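Local coordinates for C-type lectin domain family 4, member b1 (Mus musculus, PDB 6LKR), which binds carbohydrate and calcium as a C-type lectin receptor of the cell membrane and may help regulate dendritic cells and immune responses, at residues Y64-W69 with W114-I119; T71-W76 with N100-T105. One frame throughout, in Å; residues are numbered along the deposited sequence. Where two conformers were deposited one is given.

Interaction 1 (Y64-W69 with W114-I119); sequences YFIGLW and WGWNDI. With CA (calcium ion), chain D.
Ile66 and Leu68 press on the Trp116 indole, and Phe65 meets Ile119. Strand 64-66 and strand 114-119 cross steeply, at 79°, with their axes 8.9 Å apart. No hydrogen bond joins the two segments. Side chains fill the gap, and strand 103-109, which pairs with both strands, brings them together.

The main bump is the methyl tip of Ile66. CG1 sits between the backbone N and the carbonyl carbon (chi1 70°), and the chain then runs out extended, which carries CD1 over the five-membered ring of the indole. CD1 stands 3.7 Å from the centroid of the five-membered ring of Trp116, almost on the ring normal. This is a CH-pi contact over one face. Leu68 serves the other half of the indole. Its CD2 branch approaches the six-membered ring obliquely, 3.9 Å from CZ3 of Trp116. Both aliphatic chains run roughly at right angles to Trp116. The indole N-H bonds to Gln51, which helps fix the rotation of the ring.

A second bump comes from the other segment. Ile119 CD1 packs 3.5 Å from CE1 of Phe65 and also touches CZ, meeting the ring obliquely. Thr105 touches both residues. Tyr64 and Trp114 make a looser contact, 4.3 Å between CE1 of Tyr64 and CH2 of Trp114. The Tyr64 hydroxyl bonds to the backbone N of Asp59.

Asn117 and Asp118 take no part in this packing. They bind the calcium ion, Asp118 with both OD1 (2.3 Å) and its backbone O (2.4 Å). Glu95, Ser97 and Glu101 also bind the metal. The buried packing thus joins two signatures of the C-type lectin fold: Phe65-Ile66-Gly67-Leu68, a form of the WIGL motif, and Trp116-Asn117-Asp118, the WND motif of the calcium site.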
ATOM      1  N   TYR A  64       3.559   8.660 -18.945  1.00 26.54           N
ATOM      2  CA  TYR A  64       2.461   8.858 -17.971  1.00 26.64           C
ATOM      3  C   TYR A  64       3.039   9.086 -16.587  1.00 25.22           C
ATOM      4  O   TYR A  64       3.847   8.260 -16.133  1.00 27.78           O
ATOM      5  CB  TYR A  64       1.540   7.645 -17.930  1.00 27.02           C
ATOM      6  CG  TYR A  64       0.883   7.310 -19.241  1.00 24.99           C
ATOM      7  CD1 TYR A  64       1.591   6.666 -20.240  1.00 26.13           C
ATOM      8  CD2 TYR A  64      -0.455   7.596 -19.463  1.00 23.30           C
ATOM      9  CE1 TYR A  64       0.992   6.330 -21.440  1.00 27.88           C
ATOM     10  CE2 TYR A  64      -1.072   7.258 -20.655  1.00 25.62           C
ATOM     11  CZ  TYR A  64      -0.343   6.626 -21.647  1.00 28.42           C
ATOM     12  OH  TYR A  64      -0.920   6.263 -22.822  1.00 28.61           O
ATOM     13  N   PHE A  65       2.598  10.152 -15.936  1.00 23.44           N
ATOM     14  CA  PHE A  65       2.879  10.390 -14.503  1.00 24.98           C
ATOM     15  C   PHE A  65       2.310   9.233 -13.675  1.00 22.37           C
ATOM     16  O   PHE A  65       1.153   8.796 -13.894  1.00 22.17           O
ATOM     17  CB  PHE A  65       2.312  11.735 -14.051  1.00 22.56           C
ATOM     18  CG  PHE A  65       3.191  12.918 -14.357  1.00 25.89           C
ATOM     19  CD1 PHE A  65       4.535  12.909 -14.018  1.00 26.13           C
ATOM     20  CD2 PHE A  65       2.674  14.045 -14.979  1.00 29.35           C
ATOM     21  CE1 PHE A  65       5.337  14.006 -14.282  1.00 27.21           C
ATOM     22  CE2 PHE A  65       3.485  15.134 -15.261  1.00 32.47           C
ATOM     23  CZ  PHE A  65       4.814  15.114 -14.908  1.00 29.38           C
ATOM     24  N   ILE A  66       3.118   8.746 -12.735  1.00 24.10           N
ATOM     25  CA  ILE A  66       2.693   7.812 -11.655  1.00 22.10           C
ATOM     26  C   ILE A  66       2.758   8.560 -10.320  1.00 26.17           C
ATOM     27  O   ILE A  66       3.325   9.678 -10.280  1.00 22.91           O
ATOM     28  CB  ILE A  66       3.540   6.526 -11.676  1.00 23.54           C
ATOM     29  CG1 ILE A  66       4.981   6.768 -11.223  1.00 20.76           C
ATOM     30  CG2 ILE A  66       3.497   5.895 -13.059  1.00 22.40           C
ATOM     31  CD1 ILE A  66       5.764   5.503 -10.993  1.00 22.20           C
ATOM     32  N   GLY A  67       2.163   7.980  -9.275  1.00 22.47           N
ATOM     33  CA  GLY A  67       1.965   8.637  -7.970  1.00 21.04           C
ATOM     34  C   GLY A  67       3.186   8.501  -7.079  1.00 22.74           C
ATOM     35  O   GLY A  67       3.020   8.226  -5.884  1.00 26.16           O
ATOM     36  N   LEU A  68       4.372   8.732  -7.631  1.00 23.89           N
ATOM     37  CA  LEU A  68       5.661   8.649  -6.902  1.00 21.03           C
ATOM     38  C   LEU A  68       6.353  10.008  -7.016  1.00 29.49           C
ATOM     39  O   LEU A  68       6.457  10.537  -8.129  1.00 24.05           O
ATOM     40  CB  LEU A  68       6.530   7.539  -7.500  1.00 24.53           C
ATOM     41  CG  LEU A  68       7.762   7.155  -6.675  1.00 26.05           C
ATOM     42  CD1 LEU A  68       7.358   6.533  -5.345  1.00 21.98           C
ATOM     43  CD2 LEU A  68       8.653   6.188  -7.436  1.00 26.79           C
ATOM     44  N   TRP A  69       6.802  10.564  -5.897  1.00 23.66           N
ATOM     45  CA  TRP A  69       7.512  11.862  -5.908  1.00 23.97           C
ATOM     46  C   TRP A  69       8.594  11.851  -4.835  1.00 22.88           C
ATOM     47  O   TRP A  69       8.494  11.084  -3.862  1.00 26.54           O
ATOM     48  CB  TRP A  69       6.545  13.043  -5.759  1.00 26.26           C
ATOM     49  CG  TRP A  69       5.827  13.091  -4.449  1.00 33.98           C
ATOM     50  CD1 TRP A  69       4.828  12.265  -4.026  1.00 32.60           C
ATOM     51  CD2 TRP A  69       6.024  14.053  -3.395  1.00 34.55           C
ATOM     52  NE1 TRP A  69       4.416  12.623  -2.771  1.00 33.83           N
ATOM     53  CE2 TRP A  69       5.122  13.721  -2.361  1.00 32.36           C
ATOM     54  CE3 TRP A  69       6.876  15.147  -3.221  1.00 32.26           C
ATOM     55  CZ2 TRP A  69       5.047  14.448  -1.175  1.00 38.20           C
ATOM     56  CZ3 TRP A  69       6.810  15.859  -2.040  1.00 40.18           C
ATOM     57  CH2 TRP A  69       5.909  15.512  -1.034  1.00 39.53           C
ATOM     58  N   TRP A 114       8.623  -1.182 -20.694  1.00 25.90           N
ATOM     59  CA  TRP A 114       8.151  -0.098 -19.801  1.00 30.44           C
ATOM     60  C   TRP A 114       9.104   0.046 -18.618  1.00 27.01           C
ATOM     61  O   TRP A 114       9.670  -0.968 -18.154  1.00 29.26           O
ATOM     62  CB  TRP A 114       6.726  -0.376 -19.338  1.00 25.92           C
ATOM     63  CG  TRP A 114       5.718  -0.268 -20.433  1.00 28.15           C
ATOM     64  CD1 TRP A 114       5.218  -1.282 -21.197  1.00 26.62           C
ATOM     65  CD2 TRP A 114       5.054   0.932 -20.864  1.00 26.94           C
ATOM     66  NE1 TRP A 114       4.285  -0.795 -22.070  1.00 27.36           N
ATOM     67  CE2 TRP A 114       4.160   0.558 -21.890  1.00 29.31           C
ATOM     68  CE3 TRP A 114       5.106   2.274 -20.465  1.00 24.15           C
ATOM     69  CZ2 TRP A 114       3.333   1.484 -22.523  1.00 27.64           C
ATOM     70  CZ3 TRP A 114       4.301   3.190 -21.103  1.00 25.72           C
ATOM     71  CH2 TRP A 114       3.426   2.796 -22.120  1.00 28.46           C
ATOM     72  N   GLY A 115       9.257   1.273 -18.138  1.00 29.09           N
ATOM     73  CA  GLY A 115      10.096   1.573 -16.972  1.00 23.82           C
ATOM     74  C   GLY A 115       9.839   2.982 -16.490  1.00 25.63           C
ATOM     75  O   GLY A 115       9.201   3.765 -17.230  1.00 26.84           O
ATOM     76  N   TRP A 116      10.321   3.289 -15.290  1.00 24.09           N
ATOM     77  CA  TRP A 116      10.123   4.608 -14.649  1.00 24.76           C
ATOM     78  C   TRP A 116      11.307   5.531 -14.959  1.00 24.66           C
ATOM     79  O   TRP A 116      12.453   5.046 -15.074  1.00 24.39           O
ATOM     80  CB  TRP A 116       9.967   4.483 -13.139  1.00 24.42           C
ATOM     81  CG  TRP A 116       8.897   3.561 -12.652  1.00 26.34           C
ATOM     82  CD1 TRP A 116       7.849   3.009 -13.335  1.00 26.51           C
ATOM     83  CD2 TRP A 116       8.793   3.093 -11.302  1.00 25.03           C
ATOM     84  NE1 TRP A 116       7.104   2.226 -12.491  1.00 23.74           N
ATOM     85  CE2 TRP A 116       7.656   2.263 -11.238  1.00 24.91           C
ATOM     86  CE3 TRP A 116       9.544   3.316 -10.143  1.00 26.59           C
ATOM     87  CZ2 TRP A 116       7.265   1.645 -10.054  1.00 26.92           C
ATOM     88  CZ3 TRP A 116       9.160   2.696  -8.977  1.00 27.73           C
ATOM     89  CH2 TRP A 116       8.032   1.878  -8.935  1.00 26.73           C
ATOM     90  N   ASN A 117      11.019   6.825 -14.992  1.00 25.47           N
ATOM     91  CA  ASN A 117      11.988   7.916 -15.232  1.00 23.22           C
ATOM     92  C   ASN A 117      11.636   9.046 -14.270  1.00 26.77           C
ATOM     93  O   ASN A 117      10.444   9.427 -14.225  1.00 26.94           O
ATOM     94  CB  ASN A 117      11.923   8.356 -16.695  1.00 27.38           C
ATOM     95  CG  ASN A 117      12.805   9.541 -17.022  1.00 39.87           C
ATOM     96  OD1 ASN A 117      13.890   9.695 -16.465  1.00 39.75           O
ATOM     97  ND2 ASN A 117      12.363  10.363 -17.958  1.00 37.63           N
ATOM     98  N   ASP A 118      12.616   9.569 -13.535  1.00 25.24           N
ATOM     99  CA  ASP A 118      12.424  10.840 -12.793  1.00 22.84           C
ATOM    100  C   ASP A 118      12.437  11.968 -13.830  1.00 27.00           C
ATOM    101  O   ASP A 118      13.245  11.917 -14.776  1.00 26.77           O
ATOM    102  CB  ASP A 118      13.411  10.998 -11.634  1.00 23.45           C
ATOM    103  CG  ASP A 118      14.875  11.050 -12.042  1.00 31.13           C
ATOM    104  OD1 ASP A 118      15.216  10.529 -13.141  1.00 30.58           O
ATOM    105  OD2 ASP A 118      15.659  11.596 -11.256  1.00 30.13           O
ATOM    106  N   ILE A 119      11.488  12.897 -13.733  1.00 26.85           N
ATOM    107  CA  ILE A 119      11.418  14.089 -14.626  1.00 29.16           C
ATOM    108  C   ILE A 119      10.980  15.283 -13.788  1.00 26.02           C
ATOM    109  O   ILE A 119      10.531  15.079 -12.653  1.00 27.11           O
ATOM    110  CB  ILE A 119      10.473  13.895 -15.827  1.00 35.70           C
ATOM    111  CG1 ILE A 119       9.021  13.681 -15.395  1.00 35.50           C
ATOM    112  CG2 ILE A 119      10.962  12.787 -16.746  1.00 40.48           C
ATOM    113  CD1 ILE A 119       8.036  13.975 -16.512  1.00 47.79           C
TER
HETATM  114 CA    CA D 302      15.462  11.231 -15.300  1.00 28.17          CA
HETATM  115  O   HOH W   1      16.645  10.864 -17.620  1.00 40.42           O
HETATM  116  O   HOH W   2      15.170  12.609 -17.122  1.00 46.28           O

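Interaction 2 (T71-W76 with N100-T105); sequences TGHRQW and NEKCVT. With CA (calcium ion), chain D.
The loop from Gly72 to Trp76 faces the approach to strand 103-105 at Glu101 and Lys102. Segment 71-76 is a tight turn between strand 64-70 and strand 76-78. Gln75 O closes it by accepting both N and OG1 of Thr71.

Two backbone carbonyls receive charged side chains, one from each segment. Lys102 NZ donates to Gly72 O at 2.7 Å, slightly tilted from the carbonyl plane. NH2 of Arg74 gives a 2.8 Å hydrogen bond to Glu101 O, which lies near the guanidinium plane. The donor, however, stands above the carbonyl plane. Bends at chi2 and chi3 fold the Arg74 chain back, and one guanidinium face lies 3.5 Å from CZ2 of Trp76. Asp70 bridges Arg74 and Lys102 by salt bridges, which should ease the closeness of their charges. Asp99 adds a second one to Lys102.

Deeper in, CG2 of Val104 packs obliquely on the Trp76 indole, 3.5 Å from CZ3. The extended Glu101 side chain leads to the calcium ion instead. Its OE2 binds the metal, while OE1 accepts from a calcium-bound water. Arg74 NH1 also bridges to OD2 of Asp118, a metal ligand. The loop thus reaches the second shell of the C-type lectin calcium site and probably helps position that ligand.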
ATOM      1  N   THR A  71      10.321  13.478  -1.861  1.00 26.62           N
ATOM      2  CA  THR A  71      10.007  14.355  -0.707  1.00 29.87           C
ATOM      3  C   THR A  71      11.301  14.991  -0.184  1.00 33.44           C
ATOM      4  O   THR A  71      11.207  15.885   0.655  1.00 33.20           O
ATOM      5  CB  THR A  71       9.264  13.565   0.377  1.00 32.60           C
ATOM      6  OG1 THR A  71      10.167  12.643   0.988  1.00 38.49           O
ATOM      7  CG2 THR A  71       8.091  12.777  -0.163  1.00 39.05           C
ATOM      8  N   GLY A  72      12.468  14.557  -0.660  1.00 29.04           N
ATOM      9  CA  GLY A  72      13.761  15.102  -0.195  1.00 31.34           C
ATOM     10  C   GLY A  72      14.861  14.920  -1.227  1.00 29.62           C
ATOM     11  O   GLY A  72      14.908  15.691  -2.209  1.00 30.04           O
ATOM     12  N   HIS A  73      15.719  13.932  -0.999  1.00 30.31           N
ATOM     13  CA  HIS A  73      16.870  13.573  -1.865  1.00 26.50           C
ATOM     14  C   HIS A  73      16.799  12.082  -2.157  1.00 30.04           C
ATOM     15  O   HIS A  73      17.380  11.296  -1.395  1.00 29.24           O
ATOM     16  CB  HIS A  73      18.168  14.021  -1.194  1.00 32.91           C
ATOM     17  CG  HIS A  73      18.089  15.458  -0.837  1.00 32.06           C
ATOM     18  ND1 HIS A  73      18.029  16.434  -1.811  1.00 31.18           N
ATOM     19  CD2 HIS A  73      17.948  16.081   0.352  1.00 33.23           C
ATOM     20  CE1 HIS A  73      17.913  17.609  -1.234  1.00 33.92           C
ATOM     21  NE2 HIS A  73      17.860  17.421   0.096  1.00 34.33           N
ATOM     22  N   ARG A  74      16.059  11.722  -3.208  1.00 31.31           N
ATOM     23  CA  ARG A  74      15.757  10.316  -3.577  1.00 31.97           C
ATOM     24  C   ARG A  74      14.929   9.683  -2.453  1.00 27.79           C
ATOM     25  O   ARG A  74      15.013   8.458  -2.281  1.00 30.18           O
ATOM     26  CB  ARG A  74      17.049   9.530  -3.846  1.00 28.41           C
ATOM     27  CG  ARG A  74      18.088  10.264  -4.690  1.00 27.69           C
ATOM     28  CD  ARG A  74      17.697  10.528  -6.136  1.00 29.31           C
ATOM     29  NE  ARG A  74      16.735  11.614  -6.277  1.00 27.88           N
ATOM     30  CZ  ARG A  74      16.209  12.028  -7.425  1.00 30.76           C
ATOM     31  NH1 ARG A  74      16.581  11.483  -8.568  1.00 24.56           N
ATOM     32  NH2 ARG A  74      15.309  12.996  -7.425  1.00 27.20           N
ATOM     33  N   GLN A  75      14.190  10.494  -1.691  1.00 29.07           N
ATOM     34  CA  GLN A  75      13.260  10.014  -0.634  0.61 28.58           C
ATOM     35  C   GLN A  75      11.870   9.865  -1.273  1.00 31.49           C
ATOM     36  O   GLN A  75      10.964  10.674  -0.975  1.00 27.94           O
ATOM     37  CB  GLN A  75      13.362  10.942   0.577  0.61 30.93           C
ATOM     38  CG  GLN A  75      14.749  10.874   1.208  0.61 33.61           C
ATOM     39  CD  GLN A  75      15.043  11.997   2.168  0.61 35.07           C
ATOM     40  OE1 GLN A  75      15.648  13.008   1.806  0.61 26.92           O
ATOM     41  NE2 GLN A  75      14.596  11.824   3.401  0.61 41.61           N
ATOM     42  N   TRP A  76      11.752   8.865  -2.145  1.00 28.57           N
ATOM     43  CA  TRP A  76      10.540   8.561  -2.946  1.00 27.26           C
ATOM     44  C   TRP A  76       9.387   8.222  -2.003  1.00 29.88           C
ATOM     45  O   TRP A  76       9.571   7.423  -1.078  1.00 28.18           O
ATOM     46  CB  TRP A  76      10.830   7.442  -3.952  1.00 25.13           C
ATOM     47  CG  TRP A  76      11.993   7.760  -4.839  1.00 27.34           C
ATOM     48  CD1 TRP A  76      13.243   7.211  -4.794  1.00 28.74           C
ATOM     49  CD2 TRP A  76      12.039   8.770  -5.861  1.00 25.15           C
ATOM     50  NE1 TRP A  76      14.050   7.790  -5.735  1.00 27.09           N
ATOM     51  CE2 TRP A  76      13.338   8.744  -6.410  1.00 28.25           C
ATOM     52  CE3 TRP A  76      11.103   9.661  -6.396  1.00 27.44           C
ATOM     53  CZ2 TRP A  76      13.726   9.588  -7.447  1.00 28.38           C
ATOM     54  CZ3 TRP A  76      11.485  10.491  -7.424  1.00 27.22           C
ATOM     55  CH2 TRP A  76      12.780  10.457  -7.941  1.00 28.37           C
ATOM     56  N   ASN A 100      17.257  17.087  -9.181  1.00 27.99           N
ATOM     57  CA  ASN A 100      16.357  18.214  -9.553  0.51 32.43           C
ATOM     58  C   ASN A 100      15.046  17.672 -10.142  1.00 34.91           C
ATOM     59  O   ASN A 100      14.107  18.468 -10.270  1.00 38.98           O
ATOM     60  CB  ASN A 100      17.030  19.230 -10.480  0.51 33.81           C
ATOM     61  CG  ASN A 100      17.389  20.512  -9.758  0.51 39.17           C
ATOM     62  OD1 ASN A 100      16.726  20.895  -8.794  0.51 40.15           O
ATOM     63  ND2 ASN A 100      18.439  21.181 -10.209  0.51 45.23           N
ATOM     64  N   GLU A 101      14.985  16.380 -10.460  1.00 30.67           N
ATOM     65  CA  GLU A 101      13.771  15.725 -11.016  1.00 28.54           C
ATOM     66  C   GLU A 101      13.032  15.030  -9.870  1.00 30.69           C
ATOM     67  O   GLU A 101      13.533  13.986  -9.390  1.00 31.70           O
ATOM     68  CB  GLU A 101      14.167  14.764 -12.132  1.00 26.85           C
ATOM     69  CG  GLU A 101      14.785  15.472 -13.321  1.00 28.51           C
ATOM     70  CD  GLU A 101      15.173  14.563 -14.469  1.00 33.80           C
ATOM     71  OE1 GLU A 101      15.044  15.002 -15.618  1.00 37.97           O
ATOM     72  OE2 GLU A 101      15.599  13.419 -14.217  1.00 33.01           O
ATOM     73  N   LYS A 102      11.892  15.585  -9.445  1.00 27.58           N
ATOM     74  CA  LYS A 102      11.207  15.173  -8.188  1.00 25.47           C
ATOM     75  C   LYS A 102       9.951  14.330  -8.463  1.00 27.80           C
ATOM     76  O   LYS A 102       9.409  13.776  -7.497  1.00 27.14           O
ATOM     77  CB  LYS A 102      10.879  16.413  -7.355  1.00 26.97           C
ATOM     78  CG  LYS A 102      12.092  17.212  -6.894  1.00 30.66           C
ATOM     79  CD  LYS A 102      13.034  16.412  -6.026  1.00 29.95           C
ATOM     80  CE  LYS A 102      14.061  17.260  -5.310  1.00 34.77           C
ATOM     81  NZ  LYS A 102      15.154  16.427  -4.750  1.00 30.76           N
ATOM     82  N   CYS A 103       9.515  14.212  -9.716  1.00 24.44           N
ATOM     83  CA  CYS A 103       8.301  13.455 -10.106  1.00 26.03           C
ATOM     84  C   CYS A 103       8.701  12.328 -11.053  1.00 26.00           C
ATOM     85  O   CYS A 103       9.854  12.318 -11.531  1.00 30.63           O
ATOM     86  CB  CYS A 103       7.249  14.369 -10.723  1.00 27.50           C
ATOM     87  SG  CYS A 103       6.534  15.507  -9.509  1.00 30.46           S
ATOM     88  N   VAL A 104       7.800  11.373 -11.255  1.00 24.68           N
ATOM     89  CA  VAL A 104       8.134  10.077 -11.909  1.00 24.03           C
ATOM     90  C   VAL A 104       7.106   9.792 -12.995  1.00 24.06           C
ATOM     91  O   VAL A 104       5.893   9.943 -12.744  1.00 25.04           O
ATOM     92  CB  VAL A 104       8.234   8.932 -10.886  1.00 25.45           C
ATOM     93  CG1 VAL A 104       8.599   7.605 -11.536  1.00 23.93           C
ATOM     94  CG2 VAL A 104       9.244   9.268  -9.804  1.00 26.14           C
ATOM     95  N   THR A 105       7.603   9.415 -14.168  1.00 23.27           N
ATOM     96  CA  THR A 105       6.766   8.951 -15.299  0.62 23.73           C
ATOM     97  C   THR A 105       7.109   7.504 -15.620  1.00 29.47           C
ATOM     98  O   THR A 105       8.215   7.050 -15.251  1.00 26.72           O
ATOM     99  CB  THR A 105       6.964   9.783 -16.569  0.62 27.57           C
ATOM    100  OG1 THR A 105       8.364   9.843 -16.854  0.62 28.55           O
ATOM    101  CG2 THR A 105       6.384  11.168 -16.430  0.62 24.17           C
TER
HETATM  102 CA    CA D 302      15.462  11.231 -15.300  1.00 28.17          CA
HETATM  103  O   HOH W   2      15.170  12.609 -17.122  1.00 46.28           O
HETATM  104  O   HOH W   1      16.645  10.864 -17.620  1.00 40.42           O

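In the fold
Interaction 2 is nested inside the chain loop closed by interaction 1. The order is 64-69, 71-76, 100-105, 114-119. The two centres lie about 10 Å apart. Strand 103-109 is common ground: it pairs antiparallel with strand 64-70 and with strand 113-119. Probable backbone hydrogen bonds from Ile119 N to Cys103 O and from Asn117 N to Thr105 O, both 2.8 Å, join the contacts directly. Interaction 1 sits nearer the centre of the chain, and interaction 2 lies farther out. The calcium ion draws Asn117 and Asp118 from strand 113-119 and Glu101 from just before strand 103-109. This is consistent with a site that helps hold these parts of the lectin domain together.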